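Local coordinates for putative secreted cellulose-binding protein (Streptomyces coelicolor, PDB 4OY6) that oxidises cellulose as a copper-dependent lytic polysaccharide monooxygenase of the AA10 family, at residues L51-A57 and D174-F178; F98-D104 and Q147-V153; Y112-T118 and L134-T140. All coordinates share one frame; numbering follows the deposited sequence. Where two conformers were deposited one is given.

Interaction 1: residues L51-A57 and D174-F178; sequences LYRNGSA and DQTYF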
loop_
_atom_site.group_PDB
_atom_site.type_symbol
_atom_site.label_atom_id
_atom_site.label_comp_id
_atom_site.label_asym_id
_atom_site.label_seq_id
_atom_site.Cartn_x
_atom_site.Cartn_y
_atom_site.Cartn_z
ATOM N N LEU A 51 -9.142 1.333 2.460
ATOM C CA LEU A 51 -8.239 0.468 3.215
ATOM C C LEU A 51 -7.758 1.190 4.472
ATOM O O LEU A 51 -6.650 1.724 4.512
ATOM C CB LEU A 51 -7.094 -0.002 2.324
ATOM C CG LEU A 51 -6.508 -1.370 2.718
ATOM C CD1 LEU A 51 -5.547 -1.835 1.642
ATOM C CD2 LEU A 51 -5.832 -1.373 4.091
ATOM N N TYR A 52 -8.614 1.202 5.492
ATOM C CA TYR A 52 -8.365 1.931 6.716
ATOM C C TYR A 52 -8.790 1.126 7.942
ATOM O O TYR A 52 -9.593 0.185 7.838
ATOM C CB TYR A 52 -9.110 3.294 6.723
ATOM C CG TYR A 52 -10.603 3.124 6.777
ATOM C CD1 TYR A 52 -11.363 2.913 5.630
ATOM C CD2 TYR A 52 -11.266 3.078 7.999
ATOM C CE1 TYR A 52 -12.720 2.653 5.679
ATOM C CE2 TYR A 52 -12.624 2.855 8.056
ATOM C CZ TYR A 52 -13.351 2.639 6.887
ATOM O OH TYR A 52 -14.705 2.403 6.942
ATOM N N ARG A 53 -8.277 1.551 9.088
ATOM C CA ARG A 53 -8.756 1.132 10.407
ATOM C C ARG A 53 -9.045 2.392 11.202
ATOM O O ARG A 53 -8.305 3.373 11.117
ATOM C CB ARG A 53 -7.676 0.366 11.214
ATOM C CG ARG A 53 -7.158 -0.901 10.598
ATOM C CD ARG A 53 -6.214 -1.621 11.536
ATOM N NE ARG A 53 -6.927 -2.272 12.592
ATOM C CZ ARG A 53 -7.468 -3.489 12.538
ATOM N NH1 ARG A 53 -7.303 -4.280 11.488
ATOM N NH2 ARG A 53 -8.133 -3.956 13.588
ATOM N N ASN A 54 -10.089 2.338 12.013
ATOM C CA ASN A 54 -10.346 3.373 13.023
ATOM C C ASN A 54 -9.816 2.964 14.385
ATOM O O ASN A 54 -9.869 1.788 14.733
ATOM C CB ASN A 54 -11.856 3.603 13.172
ATOM C CG ASN A 54 -12.497 4.145 11.927
ATOM O OD1 ASN A 54 -11.857 4.810 11.105
ATOM N ND2 ASN A 54 -13.792 3.889 11.796
ATOM N N GLY A 55 -9.342 3.946 15.156
ATOM C CA GLY A 55 -9.129 3.769 16.588
ATOM C C GLY A 55 -7.846 3.092 16.987
ATOM O O GLY A 55 -7.736 2.607 18.109
ATOM N N SER A 56 -6.852 3.070 16.094
ATOM C CA SER A 56 -5.604 2.368 16.422
ATOM C C SER A 56 -4.792 3.048 17.527
ATOM O O SER A 56 -3.919 2.412 18.105
ATOM C CB SER A 56 -4.708 2.224 15.197
ATOM O OG SER A 56 -5.337 1.557 14.109
ATOM N N ALA A 57 -5.037 4.333 17.769
ATOM C CA ALA A 57 -4.325 5.091 18.804
ATOM C C ALA A 57 -2.805 4.966 18.658
ATOM O O ALA A 57 -2.055 4.935 19.637
ATOM C CB ALA A 57 -4.789 4.705 20.206
ATOM N N ASP A 174 -9.324 9.564 14.565
ATOM C CA ASP A 174 -8.302 8.521 14.642
ATOM C C ASP A 174 -8.635 7.460 13.586
ATOM O O ASP A 174 -9.348 6.487 13.843
ATOM C CB ASP A 174 -8.205 7.915 16.041
ATOM C CG ASP A 174 -7.092 6.892 16.162
ATOM O OD1 ASP A 174 -6.299 6.766 15.209
ATOM O OD2 ASP A 174 -7.013 6.191 17.197
ATOM N N GLN A 175 -8.122 7.694 12.392
ATOM C CA GLN A 175 -8.337 6.811 11.249
ATOM C C GLN A 175 -7.013 6.735 10.494
ATOM O O GLN A 175 -6.346 7.755 10.279
ATOM C CB GLN A 175 -9.429 7.362 10.361
ATOM C CG GLN A 175 -9.757 6.509 9.152
ATOM C CD GLN A 175 -10.940 7.066 8.414
ATOM O OE1 GLN A 175 -10.818 7.990 7.604
ATOM N NE2 GLN A 175 -12.112 6.544 8.728
ATOM N N THR A 176 -6.645 5.523 10.104
ATOM C CA THR A 176 -5.318 5.254 9.567
ATOM C C THR A 176 -5.459 4.357 8.338
ATOM O O THR A 176 -6.202 3.378 8.357
ATOM C CB THR A 176 -4.453 4.512 10.597
ATOM O OG1 THR A 176 -4.626 5.084 11.901
ATOM C CG2 THR A 176 -2.978 4.530 10.187
ATOM N N TYR A 177 -4.720 4.697 7.279
ATOM C CA TYR A 177 -4.685 3.943 6.031
ATOM C C TYR A 177 -3.336 3.254 5.904
ATOM O O TYR A 177 -2.319 3.850 6.227
ATOM C CB TYR A 177 -4.945 4.863 4.835
ATOM C CG TYR A 177 -6.258 5.598 4.897
ATOM C CD1 TYR A 177 -6.471 6.633 5.804
ATOM C CD2 TYR A 177 -7.299 5.267 4.050
ATOM C CE1 TYR A 177 -7.685 7.300 5.852
ATOM C CE2 TYR A 177 -8.535 5.927 4.106
ATOM C CZ TYR A 177 -8.715 6.937 5.031
ATOM O OH TYR A 177 -9.935 7.578 5.100
ATOM N N PHE A 178 -3.354 2.017 5.410
ATOM C CA PHE A 178 -2.166 1.151 5.375
ATOM C C PHE A 178 -1.948 0.694 3.939
ATOM O O PHE A 178 -2.691 -0.148 3.439
ATOM C CB PHE A 178 -2.350 -0.074 6.287
ATOM C CG PHE A 178 -2.592 0.296 7.732
ATOM C CD1 PHE A 178 -3.869 0.511 8.216
ATOM C CD2 PHE A 178 -1.534 0.412 8.613
ATOM C CE1 PHE A 178 -4.064 0.858 9.543
ATOM C CE2 PHE A 178 -1.725 0.764 9.935
ATOM C CZ PHE A 178 -2.993 0.980 10.399
HETATM O O HOH W 1 -6.564 3.788 13.253
#

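Interaction 2: residues F98-D104 and Q147-V153; sequences FTVKLHD and QNYEIPV. With NA (sodium ion), chain L; ZN (zinc ion), chain H.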
loop_
_atom_site.group_PDB
_atom_site.type_symbol
_atom_site.label_atom_id
_atom_site.label_comp_id
_atom_site.label_asym_id
_atom_site.label_seq_id
_atom_site.Cartn_x
_atom_site.Cartn_y
_atom_site.Cartn_z
ATOM N N PHE A 98 12.255 9.090 -4.521
ATOM C CA PHE A 98 10.972 8.990 -5.200
ATOM C C PHE A 98 9.918 9.647 -4.327
ATOM O O PHE A 98 10.078 9.808 -3.113
ATOM C CB PHE A 98 10.612 7.526 -5.519
ATOM C CG PHE A 98 10.450 6.653 -4.314
ATOM C CD1 PHE A 98 11.551 6.064 -3.710
ATOM C CD2 PHE A 98 9.194 6.395 -3.768
ATOM C CE1 PHE A 98 11.408 5.256 -2.575
ATOM C CE2 PHE A 98 9.059 5.578 -2.664
ATOM C CZ PHE A 98 10.164 5.025 -2.058
ATOM N N THR A 99 8.848 10.071 -4.975
ATOM C CA THR A 99 7.741 10.718 -4.280
ATOM C C THR A 99 6.601 9.749 -4.079
ATOM O O THR A 99 6.141 9.127 -5.023
ATOM C CB THR A 99 7.245 11.929 -5.077
ATOM O OG1 THR A 99 8.318 12.856 -5.241
ATOM C CG2 THR A 99 6.095 12.632 -4.383
ATOM N N VAL A 100 6.152 9.617 -2.848
ATOM C CA VAL A 100 4.920 8.907 -2.549
ATOM C C VAL A 100 3.788 9.912 -2.652
ATOM O O VAL A 100 3.764 10.920 -1.913
ATOM C CB VAL A 100 4.970 8.248 -1.159
ATOM C CG1 VAL A 100 3.622 7.645 -0.815
ATOM C CG2 VAL A 100 6.077 7.205 -1.121
ATOM N N LYS A 101 2.877 9.652 -3.592
ATOM C CA LYS A 101 1.750 10.544 -3.847
ATOM C C LYS A 101 0.471 9.849 -3.461
ATOM O O LYS A 101 0.162 8.770 -3.944
ATOM C CB LYS A 101 1.677 10.982 -5.307
ATOM C CG LYS A 101 0.521 11.941 -5.564
ATOM C CD LYS A 101 0.486 12.354 -7.020
ATOM C CE LYS A 101 -0.723 13.205 -7.330
ATOM N NZ LYS A 101 -0.672 13.709 -8.727
ATOM N N LEU A 102 -0.260 10.496 -2.573
ATOM C CA LEU A 102 -1.566 10.058 -2.185
ATOM C C LEU A 102 -2.650 10.981 -2.709
ATOM O O LEU A 102 -2.498 12.206 -2.714
ATOM C CB LEU A 102 -1.730 10.012 -0.685
ATOM C CG LEU A 102 -0.877 8.996 0.027
ATOM C CD1 LEU A 102 0.396 9.653 0.528
ATOM C CD2 LEU A 102 -1.690 8.340 1.141
ATOM N N HIS A 103 -3.757 10.384 -3.132
ATOM C CA HIS A 103 -4.933 11.138 -3.510
ATOM C C HIS A 103 -5.964 10.893 -2.436
ATOM O O HIS A 103 -6.217 9.746 -2.082
ATOM C CB HIS A 103 -5.469 10.673 -4.868
ATOM C CG HIS A 103 -6.628 11.478 -5.335
ATOM N ND1 HIS A 103 -6.474 12.751 -5.831
ATOM C CD2 HIS A 103 -7.949 11.222 -5.363
ATOM C CE1 HIS A 103 -7.656 13.251 -6.133
ATOM N NE2 HIS A 103 -8.563 12.339 -5.872
ATOM N N ASP A 104 -6.564 11.981 -1.967
ATOM C CA ASP A 104 -7.572 11.984 -0.903
ATOM C C ASP A 104 -8.835 12.663 -1.391
ATOM O O ASP A 104 -8.825 13.856 -1.658
ATOM C CB ASP A 104 -7.016 12.702 0.340
ATOM C CG ASP A 104 -7.985 12.767 1.505
ATOM O OD1 ASP A 104 -9.079 12.157 1.434
ATOM O OD2 ASP A 104 -7.603 13.432 2.497
ATOM N N GLN A 147 -6.421 17.610 -1.646
ATOM C CA GLN A 147 -6.788 16.436 -2.420
ATOM C C GLN A 147 -5.600 15.546 -2.774
ATOM O O GLN A 147 -5.799 14.404 -3.183
ATOM C CB GLN A 147 -7.538 16.821 -3.684
ATOM C CG GLN A 147 -8.972 17.230 -3.412
ATOM C CD GLN A 147 -9.854 16.804 -4.555
ATOM O OE1 GLN A 147 -9.728 17.328 -5.657
ATOM N NE2 GLN A 147 -10.717 15.816 -4.320
ATOM N N ASN A 148 -4.380 16.069 -2.636
ATOM C CA ASN A 148 -3.190 15.279 -2.875
ATOM C C ASN A 148 -2.145 15.599 -1.812
ATOM O O ASN A 148 -2.014 16.748 -1.411
ATOM C CB ASN A 148 -2.647 15.556 -4.282
ATOM C CG ASN A 148 -3.648 15.202 -5.353
ATOM O OD1 ASN A 148 -3.801 14.026 -5.715
ATOM N ND2 ASN A 148 -4.377 16.204 -5.844
ATOM N N TYR A 149 -1.402 14.580 -1.400
ATOM C CA TYR A 149 -0.251 14.739 -0.503
ATOM C C TYR A 149 0.957 14.109 -1.179
ATOM O O TYR A 149 0.850 13.008 -1.738
ATOM C CB TYR A 149 -0.486 14.062 0.866
ATOM C CG TYR A 149 -1.846 14.349 1.458
ATOM C CD1 TYR A 149 -2.182 15.616 1.910
ATOM C CD2 TYR A 149 -2.804 13.365 1.538
ATOM C CE1 TYR A 149 -3.451 15.877 2.405
ATOM C CE2 TYR A 149 -4.057 13.612 2.052
ATOM C CZ TYR A 149 -4.390 14.875 2.471
ATOM O OH TYR A 149 -5.657 15.144 2.953
ATOM N N GLU A 150 2.103 14.765 -1.094
ATOM C CA GLU A 150 3.347 14.229 -1.609
ATOM C C GLU A 150 4.392 14.122 -0.501
ATOM O O GLU A 150 4.603 15.089 0.266
ATOM C CB GLU A 150 3.895 15.109 -2.738
ATOM C CG GLU A 150 3.031 15.087 -3.977
ATOM C CD GLU A 150 3.660 15.722 -5.195
ATOM O OE1 GLU A 150 4.788 16.238 -5.126
ATOM O OE2 GLU A 150 3.009 15.688 -6.251
ATOM N N ILE A 151 5.001 12.950 -0.399
ATOM C CA ILE A 151 6.068 12.693 0.555
ATOM C C ILE A 151 7.345 12.418 -0.238
ATOM O O ILE A 151 7.433 11.402 -0.921
ATOM C CB ILE A 151 5.807 11.484 1.464
ATOM C CG1 ILE A 151 4.454 11.585 2.164
ATOM C CG2 ILE A 151 6.933 11.358 2.481
ATOM C CD1 ILE A 151 3.654 10.330 2.130
ATOM N N PRO A 152 8.324 13.329 -0.169
ATOM C CA PRO A 152 9.586 13.114 -0.897
ATOM C C PRO A 152 10.464 12.179 -0.105
ATOM O O PRO A 152 10.979 12.546 0.945
ATOM C CB PRO A 152 10.183 14.505 -0.993
ATOM C CG PRO A 152 9.627 15.229 0.196
ATOM C CD PRO A 152 8.308 14.613 0.549
ATOM N N VAL A 153 10.599 10.950 -0.577
ATOM C CA VAL A 153 11.378 9.902 0.081
ATOM C C VAL A 153 12.765 9.831 -0.534
ATOM O O VAL A 153 12.918 9.946 -1.752
ATOM C CB VAL A 153 10.645 8.520 -0.033
ATOM C CG1 VAL A 153 11.473 7.385 0.581
ATOM C CG2 VAL A 153 9.293 8.583 0.660
HETATM NA NA NA L . -4.996 13.328 -7.081
HETATM ZN ZN ZN H . -10.424 12.558 -6.382
HETATM O O HOH W 2 -3.906 11.884 -8.058
#

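Interaction 3: residues Y112-T118 and L134-T140; sequences YFLVYVT and LQQVART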
loop_
_atom_site.group_PDB
_atom_site.type_symbol
_atom_site.label_atom_id
_atom_site.label_comp_id
_atom_site.label_asym_id
_atom_site.label_seq_id
_atom_site.Cartn_x
_atom_site.Cartn_y
_atom_site.Cartn_z
ATOM N N TYR A 112 0.403 12.813 10.328
ATOM C CA TYR A 112 1.721 12.391 9.905
ATOM C C TYR A 112 1.553 11.260 8.887
ATOM O O TYR A 112 0.497 10.618 8.818
ATOM C CB TYR A 112 2.574 11.891 11.086
ATOM C CG TYR A 112 1.961 10.786 11.917
ATOM C CD1 TYR A 112 2.120 9.455 11.562
ATOM C CD2 TYR A 112 1.180 11.066 13.028
ATOM C CE1 TYR A 112 1.551 8.438 12.303
ATOM C CE2 TYR A 112 0.627 10.044 13.792
ATOM C CZ TYR A 112 0.799 8.735 13.422
ATOM O OH TYR A 112 0.244 7.723 14.153
ATOM N N PHE A 113 2.622 11.023 8.132
ATOM C CA PHE A 113 2.842 9.795 7.379
ATOM C C PHE A 113 4.076 9.105 7.918
ATOM O O PHE A 113 5.061 9.743 8.273
ATOM C CB PHE A 113 3.079 10.079 5.888
ATOM C CG PHE A 113 1.922 10.755 5.198
ATOM C CD1 PHE A 113 0.880 10.014 4.698
ATOM C CD2 PHE A 113 1.888 12.131 5.030
ATOM C CE1 PHE A 113 -0.177 10.622 4.048
ATOM C CE2 PHE A 113 0.826 12.749 4.376
ATOM C CZ PHE A 113 -0.208 11.990 3.892
ATOM N N LEU A 114 4.012 7.782 7.964
ATOM C CA LEU A 114 5.187 6.922 8.173
ATOM C C LEU A 114 5.402 6.166 6.877
ATOM O O LEU A 114 4.461 5.622 6.305
ATOM C CB LEU A 114 4.971 5.931 9.311
ATOM C CG LEU A 114 4.482 6.506 10.623
ATOM C CD1 LEU A 114 4.202 5.374 11.607
ATOM C CD2 LEU A 114 5.419 7.548 11.198
ATOM N N VAL A 115 6.650 6.098 6.422
ATOM C CA VAL A 115 6.948 5.335 5.223
ATOM C C VAL A 115 8.076 4.364 5.559
ATOM O O VAL A 115 9.102 4.749 6.106
ATOM C CB VAL A 115 7.380 6.235 4.041
ATOM C CG1 VAL A 115 7.547 5.396 2.789
ATOM C CG2 VAL A 115 6.389 7.364 3.810
ATOM N N TYR A 116 7.835 3.104 5.219
ATOM C CA TYR A 116 8.785 2.028 5.378
ATOM C C TYR A 116 9.083 1.401 4.026
ATOM O O TYR A 116 8.302 1.501 3.096
ATOM C CB TYR A 116 8.243 0.918 6.289
ATOM C CG TYR A 116 7.822 1.357 7.663
ATOM C CD1 TYR A 116 6.549 1.894 7.880
ATOM C CD2 TYR A 116 8.685 1.278 8.747
ATOM C CE1 TYR A 116 6.152 2.300 9.129
ATOM C CE2 TYR A 116 8.293 1.691 10.015
ATOM C CZ TYR A 116 7.021 2.191 10.194
ATOM O OH TYR A 116 6.638 2.602 11.431
ATOM N N VAL A 117 10.207 0.708 3.947
ATOM C CA VAL A 117 10.501 -0.145 2.793
ATOM C C VAL A 117 11.017 -1.479 3.315
ATOM O O VAL A 117 11.684 -1.546 4.352
ATOM C CB VAL A 117 11.516 0.499 1.798
ATOM C CG1 VAL A 117 11.760 -0.415 0.607
ATOM C CG2 VAL A 117 11.035 1.857 1.285
ATOM N N THR A 118 10.730 -2.552 2.604
ATOM C CA THR A 118 11.289 -3.855 2.964
ATOM C C THR A 118 12.815 -3.811 2.874
ATOM O O THR A 118 13.405 -3.177 1.987
ATOM C CB THR A 118 10.715 -4.980 2.092
ATOM O OG1 THR A 118 10.879 -4.645 0.715
ATOM C CG2 THR A 118 9.249 -5.193 2.405
ATOM N N LEU A 134 10.714 -4.653 7.787
ATOM C CA LEU A 134 10.645 -3.269 7.348
ATOM C C LEU A 134 11.731 -2.414 7.957
ATOM O O LEU A 134 12.141 -2.633 9.112
ATOM C CB LEU A 134 9.300 -2.654 7.712
ATOM C CG LEU A 134 8.056 -3.222 7.055
ATOM C CD1 LEU A 134 6.807 -2.552 7.615
ATOM C CD2 LEU A 134 8.105 -3.086 5.552
ATOM N N GLN A 135 12.169 -1.434 7.174
ATOM C CA GLN A 135 12.987 -0.344 7.667
ATOM C C GLN A 135 12.297 0.993 7.406
ATOM O O GLN A 135 11.744 1.226 6.339
ATOM C CB GLN A 135 14.389 -0.407 7.096
ATOM C CG GLN A 135 14.510 -0.144 5.626
ATOM C CD GLN A 135 15.932 -0.294 5.106
ATOM O OE1 GLN A 135 16.548 0.654 4.588
ATOM N NE2 GLN A 135 16.468 -1.487 5.269
ATOM N N GLN A 136 12.312 1.859 8.398
ATOM C CA GLN A 136 11.688 3.152 8.257
ATOM C C GLN A 136 12.539 3.984 7.312
ATOM O O GLN A 136 13.760 4.059 7.482
ATOM C CB GLN A 136 11.495 3.835 9.615
ATOM C CG GLN A 136 10.820 5.199 9.548
ATOM C CD GLN A 136 10.513 5.778 10.907
ATOM O OE1 GLN A 136 9.726 5.238 11.653
ATOM N NE2 GLN A 136 11.107 6.890 11.206
ATOM N N VAL A 137 11.899 4.604 6.319
ATOM C CA VAL A 137 12.571 5.516 5.420
ATOM C C VAL A 137 12.156 6.974 5.547
ATOM O O VAL A 137 12.883 7.850 5.098
ATOM C CB VAL A 137 12.555 5.053 3.976
ATOM C CG1 VAL A 137 13.254 3.701 3.835
ATOM C CG2 VAL A 137 11.144 5.029 3.451
ATOM N N ALA A 138 10.999 7.247 6.153
ATOM C CA ALA A 138 10.594 8.632 6.419
ATOM C C ALA A 138 9.508 8.653 7.475
ATOM O O ALA A 138 8.725 7.720 7.584
ATOM C CB ALA A 138 10.043 9.308 5.161
ATOM N N ARG A 139 9.505 9.731 8.254
ATOM C CA ARG A 139 8.330 10.103 9.033
ATOM C C ARG A 139 8.114 11.582 8.792
ATOM O O ARG A 139 9.094 12.330 8.764
ATOM C CB ARG A 139 8.501 9.854 10.540
ATOM C CG ARG A 139 7.260 10.242 11.338
ATOM C CD ARG A 139 7.250 9.717 12.764
ATOM N NE ARG A 139 5.978 10.083 13.398
ATOM C CZ ARG A 139 5.339 9.369 14.322
ATOM N NH1 ARG A 139 5.836 8.213 14.774
ATOM N NH2 ARG A 139 4.174 9.817 14.799
ATOM N N THR A 140 6.868 12.010 8.616
ATOM C CA THR A 140 6.612 13.405 8.341
ATOM C C THR A 140 5.910 14.057 9.503
ATOM O O THR A 140 5.428 13.395 10.412
ATOM C CB THR A 140 5.708 13.601 7.098
ATOM O OG1 THR A 140 4.340 13.278 7.397
ATOM C CG2 THR A 140 6.147 12.757 5.918
HETATM O O HOH W 3 8.848 2.879 13.085
#

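Interaction 1: residues L51-A57 and D174-F178
The carbonyl oxygen of Arg-53 is gripped twice: Thr-176 N donates to it at 2.9 Å, and a water gives it a second hydrogen bond at 2.8 Å. The same water donates to Thr-176 OG1, also bonded to Gln-169 OE1 on strand 161-170, and accepts from Ser-56 N, so it fills the corner where the chain leaves strand 52-54 for the turn at Gly-55 and Ser-56. Arg-53 and Thr-176 are the hydrogen-bonded pair of this short antiparallel ladder; Tyr-52 with Tyr-177 and Asn-54 with Gln-175 are non-hydrogen-bonded pairs. Asp-174 ties the turn twice. Gly-55, whose positive phi of 82° is easy for a residue without CB, sends its N-H to Asp-174 O, and the carboxylate offers the syn lone pair of OD2 to Ala-57 N at 2.8 Å. On the face carrying Tyr-52, the Asn-54 and Gln-175 amides lie side by side, nearly coplanar (18°), and Gln-175 NE2 reaches a lone pair of Asn-54 OD1 at 3.0 Å. Tyr-52 CB lies over one face of the Tyr-177 ring, offset toward its rim, 3.8 Å from the centroid, a CH-pi contact; CG between backbone N and carbonyl carbon (chi1 67°) puts the Tyr-52 ring beside Gln-175 NE2. On the other face the aliphatic part of Arg-53 lies against Phe-178, CG to CE1 3.7 Å, while its guanidinium is held by Gly-72 O. An aromatic residue suits position 177 because its ring packs under Tyr-52, stacks with Trp-168 and meets His-1 edge-to-face, while the hydroxyl adds a weak bond to Gln-175 OE1. Strand 52-54 thus pairs with the strand whose Tyr-177 side chain, at its nearest atom, lies about 3 Å from the copper of the LPMO histidine brace, His-1 and His-108.

Interaction 2: residues F98-D104 and Q147-V153
A regular antiparallel ladder of the three-stranded sheet joins residues 98-104 to 147-153, with Phe-98/Val-153, Val-100/Ile-151 and Leu-102/Tyr-149 as its hydrogen-bonded pairs. Their side chains form the apolar face: Val-153 CB sits over the Phe-98 ring, its CG2 meets Val-100 CG2, and Leu-102 CD1 touches Ile-151 CD1 at 3.7 Å. The beta-branched Val-100, Ile-151 and Val-153 suit extended strands and fill this face closely. The opposite face is mostly polar. There His-103 ND1 and Asn-148 OD1, the latter in the imidazole plane at its edge, share an ion modelled as sodium, at 2.0 and 1.9 Å, with a water as third ligand. Such distances are short for sodium, and zinc has been seen on the same pair, so the assignment is doubtful. His-103 NE2 binds a zinc ion at 1.9 Å, with Gln-105 as second ligand. At the end of the ladder Tyr-149 OH gives a 2.6 Å hydrogen bond to the anti lone pair of Asp-104 OD2. Asp-104 OD2 also accepts from His-108 N, and OD1 from His-1 N. With Tyr-149 behind it, its OH also bonded to Gly-109 N, Asp-104 lies in the second shell of the copper histidine brace typical of LPMOs.

Interaction 3: residues Y112-T118 and L134-T140
Val-137 is the bump of this contact. Its CG2 drops into the hollow between two valines of the facing strand, 3.7 Å from Val-115 CG1 and 3.8 Å from Val-117 CG2. It reaches there because the strand bulges: Val-137 and Ala-138 both stand opposite Val-115, whose carbonyl oxygen accepts Val-137 N at 2.8 Å and Ala-138 N at 3.1 Å. The extra residue shifts the register by one and lets a small alanine share the space beside Val-115 with a branched neighbour. On the other face Arg-139 fits a groove made by Leu-114 and Tyr-112. Extended from CG to NE, with CG opposite the backbone N (chi1 -180°), it runs beside Leu-114, whose CD2 lies against its aliphatic chain and one face of the guanidinium. The guanidinium tilts over one face of the Tyr-112 ring in a cation-pi contact, NH2 above the ring centre, CZ 4.3 Å from the centroid, the two planes 38° apart. Farther along, Tyr-116 lies across the strand: CD2 rests on Gln-136 CA at 3.6 Å, Leu-134 CD1 fills the angle by its CB and CG, and a water in the plane of the ring links its OH to Gln-136 OE1. With an alanine at Tyr-116, Gln-136 would probably lose its water-mediated tie and be free to swing, with a gap opened beside Leu-134. At the far end Phe-113 N donates to Thr-140 OG1 at 2.9 Å, a threonine hydroxyl standing in for a backbone carbonyl where the ladder stops, while that oxygen meets the edge of the Phe-113 ring. Two adjacent residues answering one across antiparallel strands make a classic beta bulge, here within the larger sheet of the LPMO beta-sandwich.

In the fold
From the N terminus, residues 51-57 come first and wait until 174-178 for their partner, so interaction 1 closes the longest loop. Inside it, interaction 2 joins 98-104 to 147-153, and inside that, interaction 3 pairs 112-118 with 134-140. The three are nested and none cross. Interactions 1 and 3 belong to the mixed sheet, interaction 2 to the three-stranded sheet. The two sheets meet where Phe-113 of interaction 3 packs on Leu-102, Tyr-149 and Ile-151 of interaction 2, and Val-137 on Val-153. Between strands 97-104 and 110-118 the chain passes through His-108, and interactions 1 and 2 each approach the copper from their own sheet without touching.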